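PDB 5HIW: cytochrome P450 CYP260B1 from Sorangium cellulosum, which is a haem-binding protein of the cytochrome P450 family, built on the largely helical P450 fold around an iron protoporphyrin IX. Local coordinates for residues A188-E191 with V192-S196. Numbering follows the deposited sequence.
Sequences AERE and VAHPS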
loop_
_atom_site.group_PDB
_atom_site.type_symbol
_atom_site.label_atom_id
_atom_site.label_comp_id
_atom_site.label_asym_id
_atom_site.label_seq_id
_atom_site.Cartn_x
_atom_site.Cartn_y
_atom_site.Cartn_z
ATOM N N ALA A 188 0.605 -23.542 -10.264
ATOM C CA ALA A 188 -0.311 -23.232 -11.383
ATOM C C ALA A 188 -0.553 -24.450 -12.347
ATOM O O ALA A 188 -1.696 -24.696 -12.868
ATOM C CB ALA A 188 0.195 -22.083 -12.167
ATOM N N GLU A 189 0.511 -25.209 -12.576
ATOM C CA GLU A 189 0.375 -26.440 -13.387
ATOM C C GLU A 189 -0.524 -27.516 -12.753
ATOM O O GLU A 189 -1.197 -28.222 -13.487
ATOM C CB GLU A 189 1.760 -26.971 -13.761
ATOM C CG GLU A 189 2.478 -25.963 -14.666
ATOM C CD GLU A 189 3.954 -26.261 -14.858
ATOM O OE1 GLU A 189 4.471 -27.119 -14.101
ATOM O OE2 GLU A 189 4.594 -25.613 -15.746
ATOM N N ARG A 190 -0.555 -27.633 -11.414
ATOM C CA ARG A 190 -1.419 -28.573 -10.701
ATOM C C ARG A 190 -2.930 -28.239 -10.829
ATOM O O ARG A 190 -3.823 -29.115 -10.626
ATOM C CB ARG A 190 -1.081 -28.602 -9.211
ATOM C CG ARG A 190 0.166 -29.402 -8.860
ATOM C CD ARG A 190 0.247 -29.764 -7.391
ATOM N NE ARG A 190 -1.076 -30.088 -6.818
ATOM C CZ ARG A 190 -1.798 -31.195 -7.057
ATOM N NH1 ARG A 190 -1.363 -32.136 -7.895
ATOM N NH2 ARG A 190 -2.987 -31.349 -6.483
ATOM N N GLU A 191 -3.207 -26.958 -11.108
ATOM C CA GLU A 191 -4.579 -26.475 -11.230
ATOM C C GLU A 191 -5.324 -27.155 -12.398
ATOM O O GLU A 191 -6.514 -27.462 -12.238
ATOM C CB GLU A 191 -4.635 -24.947 -11.355
ATOM C CG GLU A 191 -4.161 -24.215 -10.084
ATOM C CD GLU A 191 -5.208 -24.228 -9.003
ATOM O OE1 GLU A 191 -6.414 -24.296 -9.328
ATOM O OE2 GLU A 191 -4.857 -24.202 -7.817
ATOM N N VAL A 192 -4.629 -27.442 -13.513
ATOM C CA VAL A 192 -5.269 -28.142 -14.670
ATOM C C VAL A 192 -6.028 -29.439 -14.277
ATOM O O VAL A 192 -7.227 -29.586 -14.581
ATOM C CB VAL A 192 -4.289 -28.366 -15.858
ATOM C CG1 VAL A 192 -5.019 -29.070 -17.046
ATOM C CG2 VAL A 192 -3.672 -27.025 -16.283
ATOM N N ALA A 193 -5.353 -30.342 -13.571
ATOM C CA ALA A 193 -5.938 -31.613 -13.133
ATOM C C ALA A 193 -6.617 -31.557 -11.753
ATOM O O ALA A 193 -7.453 -32.389 -11.450
ATOM C CB ALA A 193 -4.868 -32.713 -13.141
ATOM N N HIS A 194 -6.249 -30.589 -10.921
ATOM C CA HIS A 194 -6.770 -30.481 -9.547
ATOM C C HIS A 194 -7.104 -29.036 -9.203
ATOM O O HIS A 194 -6.457 -28.476 -8.289
ATOM C CB HIS A 194 -5.732 -30.979 -8.527
ATOM C CG HIS A 194 -5.309 -32.392 -8.755
ATOM N ND1 HIS A 194 -6.011 -33.468 -8.248
ATOM C CD2 HIS A 194 -4.279 -32.910 -9.463
ATOM C CE1 HIS A 194 -5.414 -34.588 -8.612
ATOM N NE2 HIS A 194 -4.360 -34.277 -9.349
ATOM N N PRO A 195 -8.124 -28.442 -9.895
ATOM C CA PRO A 195 -8.370 -27.035 -9.599
ATOM C C PRO A 195 -8.549 -26.886 -8.074
ATOM O O PRO A 195 -9.130 -27.772 -7.391
ATOM C CB PRO A 195 -9.663 -26.695 -10.384
ATOM C CG PRO A 195 -9.926 -27.871 -11.277
ATOM C CD PRO A 195 -9.249 -29.055 -10.632
ATOM N N SER A 196 -7.986 -25.804 -7.536
ATOM C CA SER A 196 -8.058 -25.565 -6.101
ATOM C C SER A 196 -9.101 -24.522 -5.792
ATOM O O SER A 196 -9.605 -23.839 -6.657
ATOM C CB SER A 196 -6.730 -25.019 -5.562
ATOM O OG SER A 196 -6.480 -23.688 -6.062
HETATM O O HOH W 1 -2.450 -30.513 -13.613
#
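The carboxylate of E191 turns both of its oxygens to S196, at the point where helix 167-191 of this cytochrome P450 gives way to the surface loop that leads to helix 199-209. OE1 of E191 takes the backbone N-H of S196 (N to OE1 2.8 Å) in a nearly straight bond, received on the syn side and 30° out of the carboxylate plane. OE2 of the same glutamate accepts from OG of S196; the modelled separation is shorter than a normal hydrogen bond, so its exact length is doubtful. With a bend at chi2 (-77°), the chain of E191 doubles back from a CB that starts away from the loop and delivers the carboxylate to the serine. If both contacts hold, they would limit rotation of the carboxylate of this buried residue, and S196 OG is hydrogen-bonded in turn to T198 OG1, just before the next helix.

One step outward, the helical i to i+4 pattern is interrupted by a water, which donates to E189 O (2.6 Å) and accepts from A193 N (2.9 Å). The next pair meets directly: H194 N bonds to R190 O at 2.9 Å, lying in the carbonyl plane. P195 has no N-H to offer, and its ring carbons pack against E191 O, with CD at 3.5 Å.

Outside this turn the guanidinium of R190 is stacked on the imidazole of H194, centres 4.4 Å apart and planes inclined by 30°. Within that stack NH2 of R190 sits near CB and CG of H194, while NH1 approaches CD2 of the ring to 3.4 Å.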